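XC6422 protein (Xanthomonas campestris, PDB 2FUK) is a small serine alpha/beta-hydrolase without a lid and probably acts as a hydrolase. Local coordinates at residues Gln36-Ile41 with Thr110-Leu115; Arg66-Thr71 with Gly211-Leu216; Ala156-Ile161 with Asp176-Leu181. All blocks are in the same frame, centred on the assembly; numbering follows the deposited sequence.

Contact 1: residues Gln36-Ile41 with Thr110-Leu115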
# COMPACT_ATOMS: atom_id res chain seq x y z
N GLN A 36 7.81 14.68 1.74
CA GLN A 36 7.43 15.79 0.89
C GLN A 36 7.03 16.97 1.76
O GLN A 36 6.42 16.79 2.82
CB GLN A 36 6.25 15.41 -0.00
CG GLN A 36 6.52 14.22 -0.91
CD GLN A 36 7.29 14.60 -2.15
OE1 GLN A 36 7.88 13.74 -2.82
NE2 GLN A 36 7.27 15.88 -2.49
N PRO A 37 7.34 18.19 1.32
CA PRO A 37 7.00 19.41 2.06
C PRO A 37 5.55 19.75 1.74
O PRO A 37 5.24 20.86 1.32
CB PRO A 37 7.98 20.43 1.49
CG PRO A 37 8.09 20.01 0.06
CD PRO A 37 8.15 18.50 0.12
N VAL A 38 4.69 18.76 1.93
CA VAL A 38 3.27 18.90 1.63
C VAL A 38 2.39 18.27 2.70
O VAL A 38 2.74 17.23 3.26
CB VAL A 38 2.93 18.18 0.29
CG1 VAL A 38 1.44 18.30 -0.01
CG2 VAL A 38 3.76 18.76 -0.85
N THR A 39 1.27 18.91 2.98
CA THR A 39 0.29 18.39 3.92
C THR A 39 -1.01 18.42 3.13
O THR A 39 -1.33 19.43 2.49
CB THR A 39 0.12 19.27 5.19
OG1 THR A 39 1.32 19.22 5.97
CG2 THR A 39 -1.03 18.76 6.05
N ALA A 40 -1.74 17.31 3.14
CA ALA A 40 -3.00 17.22 2.41
C ALA A 40 -4.15 17.01 3.37
O ALA A 40 -4.00 16.36 4.41
CB ALA A 40 -2.94 16.07 1.42
N ILE A 41 -5.31 17.58 3.03
CA ILE A 41 -6.51 17.41 3.84
C ILE A 41 -7.48 16.63 2.96
O ILE A 41 -7.68 16.97 1.80
CB ILE A 41 -7.16 18.76 4.21
CG1 ILE A 41 -6.18 19.59 5.04
CG2 ILE A 41 -8.43 18.53 5.03
CD1 ILE A 41 -6.65 21.01 5.30
N THR A 110 6.12 25.96 6.15
CA THR A 110 6.97 25.74 4.98
C THR A 110 6.44 24.67 4.02
O THR A 110 7.06 24.38 3.00
CB THR A 110 8.43 25.37 5.37
OG1 THR A 110 8.45 24.14 6.10
CG2 THR A 110 9.05 26.48 6.21
N ASP A 111 5.28 24.09 4.34
CA ASP A 111 4.66 23.08 3.48
C ASP A 111 3.70 23.75 2.52
O ASP A 111 3.30 24.89 2.72
CB ASP A 111 3.79 22.10 4.29
CG ASP A 111 4.59 21.02 4.98
OD1 ASP A 111 5.83 21.04 4.90
OD2 ASP A 111 3.94 20.15 5.61
N THR A 112 3.34 23.02 1.46
CA THR A 112 2.33 23.53 0.54
C THR A 112 1.08 22.72 0.89
O THR A 112 1.17 21.70 1.59
CB THR A 112 2.71 23.33 -0.95
OG1 THR A 112 3.24 22.02 -1.15
CG2 THR A 112 3.72 24.37 -1.38
N LEU A 113 -0.07 23.16 0.41
CA LEU A 113 -1.31 22.48 0.73
C LEU A 113 -2.02 21.77 -0.42
O LEU A 113 -2.25 22.35 -1.48
CB LEU A 113 -2.28 23.47 1.37
CG LEU A 113 -3.64 22.92 1.77
CD1 LEU A 113 -3.51 22.08 3.02
CD2 LEU A 113 -4.60 24.08 2.02
N TRP A 114 -2.38 20.52 -0.18
CA TRP A 114 -3.12 19.74 -1.16
C TRP A 114 -4.49 19.45 -0.55
O TRP A 114 -4.61 19.24 0.65
CB TRP A 114 -2.41 18.41 -1.44
CG TRP A 114 -1.22 18.51 -2.34
CD1 TRP A 114 -0.41 19.59 -2.53
CD2 TRP A 114 -0.64 17.44 -3.11
NE1 TRP A 114 0.65 19.27 -3.36
CE2 TRP A 114 0.52 17.95 -3.73
CE3 TRP A 114 -0.99 16.10 -3.33
CZ2 TRP A 114 1.34 17.17 -4.55
CZ3 TRP A 114 -0.18 15.33 -4.15
CH2 TRP A 114 0.97 15.86 -4.75
N LEU A 115 -5.53 19.47 -1.39
CA LEU A 115 -6.88 19.19 -0.93
C LEU A 115 -7.44 18.04 -1.75
O LEU A 115 -7.17 17.93 -2.94
CB LEU A 115 -7.79 20.42 -1.09
CG LEU A 115 -7.53 21.66 -0.24
CD1 LEU A 115 -8.57 22.73 -0.57
CD2 LEU A 115 -7.59 21.30 1.23
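Val-38 lays its CG1 methyl over one face of the Trp-114 indole, 3.4 Å from the centroid of the five-membered ring and 13° off the ring normal, a CH-pi contact. With chi1 at 179°, CG1 stands anti to the backbone N, which carries it over the ring while CG2 goes to Thr-112. Ala-40 packs beside the root of the same indole, its CB 3.7 Å from Trp-114 CB. The other face of the sheet holds Thr-39 and Ile-41, and there the Ile-41 and Leu-115 side chains run side by side, with Ile-41 CB 3.9 Å from Leu-115 CD2. This inner part is tight and buried. Backbone bonds stitch it together, among them Trp-114 N to Thr-39 O at 3.1 Å and Ile-41 N to Trp-114 O at 3.0 Å. Toward solvent the contact turns polar and is held by bonds rather than by packing: Pro-37, centre of an inverse gamma turn, and Asp-111 are partly exposed; Thr-39 OG1 donates to the anti lone pair of Asp-111 OD2 at 2.8 Å, while Asp-111 OD1 forms a salt bridge with Arg-108. Such parallel pairing belongs to the central alpha/beta-hydrolase sheet, strand 112-118 leading towards the probable nucleophile elbow.

Contact 2: residues Arg66-Thr71 with Gly211-Leu216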
# COMPACT_ATOMS: atom_id res chain seq x y z
N ARG A 66 0.07 9.28 1.78
CA ARG A 66 1.09 9.03 2.79
C ARG A 66 2.24 8.22 2.19
O ARG A 66 3.42 8.45 2.52
CB ARG A 66 0.50 8.25 3.97
CG ARG A 66 -0.56 9.00 4.74
CD ARG A 66 -1.29 8.08 5.73
NE ARG A 66 -0.42 7.64 6.81
CZ ARG A 66 -0.78 6.74 7.73
NH1 ARG A 66 0.07 6.40 8.69
NH2 ARG A 66 -1.98 6.18 7.68
N GLU A 67 1.90 7.28 1.33
CA GLU A 67 2.91 6.42 0.70
C GLU A 67 3.80 7.22 -0.25
O GLU A 67 4.85 6.73 -0.69
CB GLU A 67 2.23 5.27 -0.05
CG GLU A 67 1.48 4.32 0.88
CD GLU A 67 0.82 3.15 0.15
OE1 GLU A 67 0.72 3.20 -1.09
OE2 GLU A 67 0.39 2.20 0.83
N LEU A 68 3.39 8.44 -0.57
CA LEU A 68 4.17 9.30 -1.43
C LEU A 68 4.98 10.30 -0.60
O LEU A 68 5.63 11.19 -1.15
CB LEU A 68 3.27 10.06 -2.40
CG LEU A 68 2.49 9.20 -3.40
CD1 LEU A 68 1.69 10.10 -4.31
CD2 LEU A 68 3.46 8.35 -4.21
N GLY A 69 4.93 10.14 0.72
CA GLY A 69 5.66 11.01 1.63
C GLY A 69 4.90 12.25 2.09
O GLY A 69 5.49 13.18 2.63
N ILE A 70 3.59 12.24 1.88
CA ILE A 70 2.76 13.38 2.26
C ILE A 70 2.06 13.16 3.60
O ILE A 70 1.55 12.08 3.87
CB ILE A 70 1.69 13.64 1.16
CG1 ILE A 70 2.39 14.07 -0.14
CG2 ILE A 70 0.70 14.70 1.63
CD1 ILE A 70 1.46 14.12 -1.34
N THR A 71 2.06 14.19 4.44
CA THR A 71 1.38 14.12 5.74
C THR A 71 -0.09 14.38 5.43
O THR A 71 -0.42 15.32 4.71
CB THR A 71 1.90 15.20 6.71
OG1 THR A 71 3.29 14.99 6.96
CG2 THR A 71 1.14 15.15 8.04
N GLY A 211 -1.61 9.62 -10.86
CA GLY A 211 -2.14 10.91 -11.25
C GLY A 211 -1.44 12.12 -10.66
O GLY A 211 -1.32 13.15 -11.31
N VAL A 212 -0.96 12.00 -9.42
CA VAL A 212 -0.29 13.12 -8.78
C VAL A 212 1.24 13.04 -8.77
O VAL A 212 1.91 14.00 -8.40
CB VAL A 212 -0.76 13.30 -7.30
CG1 VAL A 212 -2.27 13.46 -7.25
CG2 VAL A 212 -0.30 12.12 -6.45
N ARG A 213 1.78 11.91 -9.19
CA ARG A 213 3.23 11.69 -9.22
C ARG A 213 4.08 12.88 -9.66
O ARG A 213 5.02 13.29 -8.96
CB ARG A 213 3.56 10.51 -10.13
CG ARG A 213 5.04 10.32 -10.39
CD ARG A 213 5.72 9.78 -9.16
NE ARG A 213 5.26 8.44 -8.83
CZ ARG A 213 5.46 7.84 -7.66
NH1 ARG A 213 5.00 6.61 -7.46
NH2 ARG A 213 6.11 8.47 -6.69
N ARG A 214 3.77 13.42 -10.83
CA ARG A 214 4.53 14.52 -11.38
C ARG A 214 4.32 15.87 -10.70
O ARG A 214 4.99 16.85 -11.02
CB ARG A 214 4.27 14.64 -12.88
CG ARG A 214 5.00 13.56 -13.69
CD ARG A 214 4.49 13.48 -15.12
NE ARG A 214 5.21 12.48 -15.90
CZ ARG A 214 6.45 12.64 -16.37
NH1 ARG A 214 7.03 11.67 -17.07
NH2 ARG A 214 7.11 13.77 -16.14
N TRP A 215 3.38 15.93 -9.75
CA TRP A 215 3.15 17.19 -9.05
C TRP A 215 3.85 17.20 -7.70
O TRP A 215 3.76 18.17 -6.96
CB TRP A 215 1.65 17.45 -8.87
CG TRP A 215 0.88 17.50 -10.15
CD1 TRP A 215 1.37 17.86 -11.39
CD2 TRP A 215 -0.50 17.19 -10.34
NE1 TRP A 215 0.36 17.78 -12.33
CE2 TRP A 215 -0.79 17.38 -11.71
CE3 TRP A 215 -1.53 16.78 -9.48
CZ2 TRP A 215 -2.07 17.16 -12.24
CZ3 TRP A 215 -2.80 16.56 -10.01
CH2 TRP A 215 -3.06 16.75 -11.38
N LEU A 216 4.54 16.11 -7.37
CA LEU A 216 5.25 16.05 -6.11
C LEU A 216 6.38 17.08 -6.17
O LEU A 216 7.21 17.05 -7.09
CB LEU A 216 5.82 14.65 -5.87
CG LEU A 216 4.75 13.58 -5.68
CD1 LEU A 216 5.40 12.20 -5.58
CD2 LEU A 216 3.93 13.89 -4.44
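A Schellman motif ends helix 56-66, and the turn it makes presents Leu-68 to the C-terminal end of helix 201-212 and the chain after it. The two methyls of Leu-68 divide the work: CD1 meets Val-212 CG2 at 3.6 Å, and CD2 comes obliquely to the Arg-213 guanidinium, 3.6 Å from its NH2. The Arg-213 side chain starts off away from Leu-68, but bends at chi2 (73°) and chi3 (65°) bring the guanidinium back beside the leucine methyl. Gly-69, at positive phi, is the C-prime residue of the motif; its N bonds to Arg-66 O at 2.9 Å, closing a type I turn, and the chain then passes through Ile-70 into strand 71-75. In this alpha/beta-hydrolase fold the contact joins the junction between a helix and a strand to the C-terminal end of the last helix, on one side of the central sheet. Ile-70 and Leu-216 approach at a slant, with Ile-70 CD1 4.0 Å from Leu-216 CD2, and both also touch Trp-114, as does Val-212. Leu-68, Ile-70 and Val-212 are buried. Nearby, Glu-67 forms a salt bridge with Arg-205 of the second subunit, setting this turn close to the dimer interface.

Contact 3: residues Ala156-Ile161 with Asp176-Leu181; sequences AQWLVI and DWLETL
Trp-158 and Trp-177 provide the aromatic part of this contact, their indoles arriving from opposite directions. The six-membered rings lie 5.9 Å apart between centroids with planes at 61°, an oblique pairing. Trp-158 CH2 and Trp-177 CH2 approach to 3.7 Å, and Trp-177 meets the Trp-158 ring at its edge, near the plane. In Trp-158, chi1 of 177° sets CG anti to the backbone N and extends the indole from the strand to the helix. Aliphatic contacts flank the pair. Leu-181 crosses Trp-158 at about a right angle, its CD1 3.7 Å from Trp-158 CZ3, while Val-160 and Leu-178 reach for each other tip to tip, Val-160 CG1 lying 4.2 Å from Leu-178 CD1. Within their own segments, Val-160 CG2 rests over one face of Trp-158 and Leu-178 CD2 over one of Trp-177.

Polar bonds lie beside this packing. Trp-158 NE1 donates to Ser-139 OG, so the buried indole nitrogen is satisfied. Trp-177 O accepts both Thr-180 OG1, at 2.8 Å, and Thr-180 N, gripping one carbonyl with two donors. The whole contact packs residues 176-181, at the C-terminal part of helix 171-178, against strand 158-163 in a beta-alpha-beta unit completed by strand 186-190, whose Leu-187 touches both Val-160 and Leu-178, while helix 201-212 packs against Leu-159 and Ile-161.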
# COMPACT_ATOMS: atom_id res chain seq x y z
N ALA A 156 -4.44 24.68 -11.13
CA ALA A 156 -4.06 24.12 -12.42
C ALA A 156 -3.85 22.62 -12.32
O ALA A 156 -4.18 21.88 -13.24
CB ALA A 156 -2.79 24.79 -12.92
N GLN A 157 -3.28 22.17 -11.21
CA GLN A 157 -3.04 20.75 -10.98
C GLN A 157 -4.25 20.18 -10.26
O GLN A 157 -4.35 20.24 -9.03
CB GLN A 157 -1.76 20.56 -10.17
CG GLN A 157 -0.52 21.02 -10.95
CD GLN A 157 0.76 21.11 -10.13
OE1 GLN A 157 1.85 21.18 -10.69
NE2 GLN A 157 0.63 21.12 -8.81
N TRP A 158 -5.17 19.62 -11.04
CA TRP A 158 -6.41 19.05 -10.54
C TRP A 158 -6.65 17.67 -11.14
O TRP A 158 -6.57 17.49 -12.36
CB TRP A 158 -7.56 20.02 -10.89
CG TRP A 158 -8.94 19.58 -10.51
CD1 TRP A 158 -9.30 18.70 -9.52
CD2 TRP A 158 -10.17 20.04 -11.10
NE1 TRP A 158 -10.67 18.58 -9.47
CE2 TRP A 158 -11.23 19.39 -10.42
CE3 TRP A 158 -10.47 20.94 -12.13
CZ2 TRP A 158 -12.57 19.61 -10.75
CZ3 TRP A 158 -11.80 21.16 -12.45
CH2 TRP A 158 -12.84 20.49 -11.77
N LEU A 159 -6.92 16.70 -10.28
CA LEU A 159 -7.15 15.33 -10.69
C LEU A 159 -8.55 14.85 -10.31
O LEU A 159 -8.99 15.04 -9.18
CB LEU A 159 -6.12 14.40 -10.04
CG LEU A 159 -6.31 12.89 -10.17
CD1 LEU A 159 -6.14 12.46 -11.62
CD2 LEU A 159 -5.30 12.18 -9.29
N VAL A 160 -9.24 14.25 -11.27
CA VAL A 160 -10.58 13.72 -11.05
C VAL A 160 -10.57 12.21 -11.31
O VAL A 160 -10.06 11.75 -12.34
CB VAL A 160 -11.62 14.37 -11.99
CG1 VAL A 160 -12.97 13.65 -11.85
CG2 VAL A 160 -11.79 15.84 -11.65
N ILE A 161 -11.12 11.45 -10.37
CA ILE A 161 -11.21 10.00 -10.50
C ILE A 161 -12.68 9.62 -10.39
O ILE A 161 -13.35 9.99 -9.43
CB ILE A 161 -10.40 9.29 -9.40
CG1 ILE A 161 -8.92 9.66 -9.55
CG2 ILE A 161 -10.60 7.78 -9.49
CD1 ILE A 161 -8.05 9.21 -8.42
N ASP A 176 -20.05 15.25 -18.86
CA ASP A 176 -20.71 16.34 -19.57
C ASP A 176 -20.27 17.69 -19.01
O ASP A 176 -20.22 18.68 -19.72
CB ASP A 176 -22.23 16.24 -19.47
CG ASP A 176 -22.83 15.14 -20.33
OD1 ASP A 176 -22.10 14.53 -21.15
OD2 ASP A 176 -24.05 14.89 -20.20
N TRP A 177 -19.97 17.71 -17.71
CA TRP A 177 -19.54 18.93 -17.04
C TRP A 177 -18.07 19.22 -17.33
O TRP A 177 -17.70 20.35 -17.68
CB TRP A 177 -19.77 18.78 -15.52
CG TRP A 177 -18.99 19.72 -14.66
CD1 TRP A 177 -18.96 21.09 -14.73
CD2 TRP A 177 -18.11 19.36 -13.59
NE1 TRP A 177 -18.12 21.60 -13.76
CE2 TRP A 177 -17.58 20.55 -13.05
CE3 TRP A 177 -17.71 18.14 -13.03
CZ2 TRP A 177 -16.68 20.56 -11.98
CZ3 TRP A 177 -16.81 18.14 -11.97
CH2 TRP A 177 -16.31 19.35 -11.45
N LEU A 178 -17.23 18.20 -17.22
CA LEU A 178 -15.81 18.37 -17.46
C LEU A 178 -15.47 18.77 -18.89
O LEU A 178 -14.50 19.50 -19.11
CB LEU A 178 -15.05 17.09 -17.10
CG LEU A 178 -14.97 16.76 -15.60
CD1 LEU A 178 -14.13 15.51 -15.39
CD2 LEU A 178 -14.38 17.95 -14.84
N GLU A 179 -16.27 18.32 -19.85
CA GLU A 179 -15.98 18.65 -21.24
C GLU A 179 -16.24 20.11 -21.60
O GLU A 179 -15.90 20.55 -22.70
CB GLU A 179 -16.77 17.72 -22.18
CG GLU A 179 -18.28 17.78 -22.02
CD GLU A 179 -19.02 16.81 -22.95
OE1 GLU A 179 -18.44 15.76 -23.30
OE2 GLU A 179 -20.18 17.10 -23.31
N THR A 180 -16.81 20.87 -20.67
CA THR A 180 -17.09 22.29 -20.92
C THR A 180 -16.07 23.24 -20.29
O THR A 180 -16.11 24.44 -20.53
CB THR A 180 -18.48 22.69 -20.38
OG1 THR A 180 -18.45 22.70 -18.94
CG2 THR A 180 -19.56 21.73 -20.85
N LEU A 181 -15.15 22.70 -19.48
CA LEU A 181 -14.16 23.53 -18.80
C LEU A 181 -12.98 23.94 -19.67
O LEU A 181 -12.48 23.14 -20.46
CB LEU A 181 -13.64 22.81 -17.55
CG LEU A 181 -14.70 22.37 -16.53
CD1 LEU A 181 -14.03 21.67 -15.37
CD2 LEU A 181 -15.49 23.57 -16.04

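Overall arrangement
From the N terminus, residues 36-41 enter the sheet first and wait for 110-115 to close contact 1. Before that happens, 66-71 opens contact 2, which closes only with 211-216 near the C terminus, so the two contacts cross. They also touch: residues 36-41 bond to the chain at Gly-69 and Thr-71, through Gln-36 and Ala-40. Contact 3 opens and closes within the long span of contact 2, after contact 1 is complete, and makes a short local loop. Trp-215 and Val-212 reach residues 157-159. Contacts 1 and 3 do not touch, yet share one sheet, and contact 2 lies between them, touching contact 1 through 66-71 and contact 3 through 211-216.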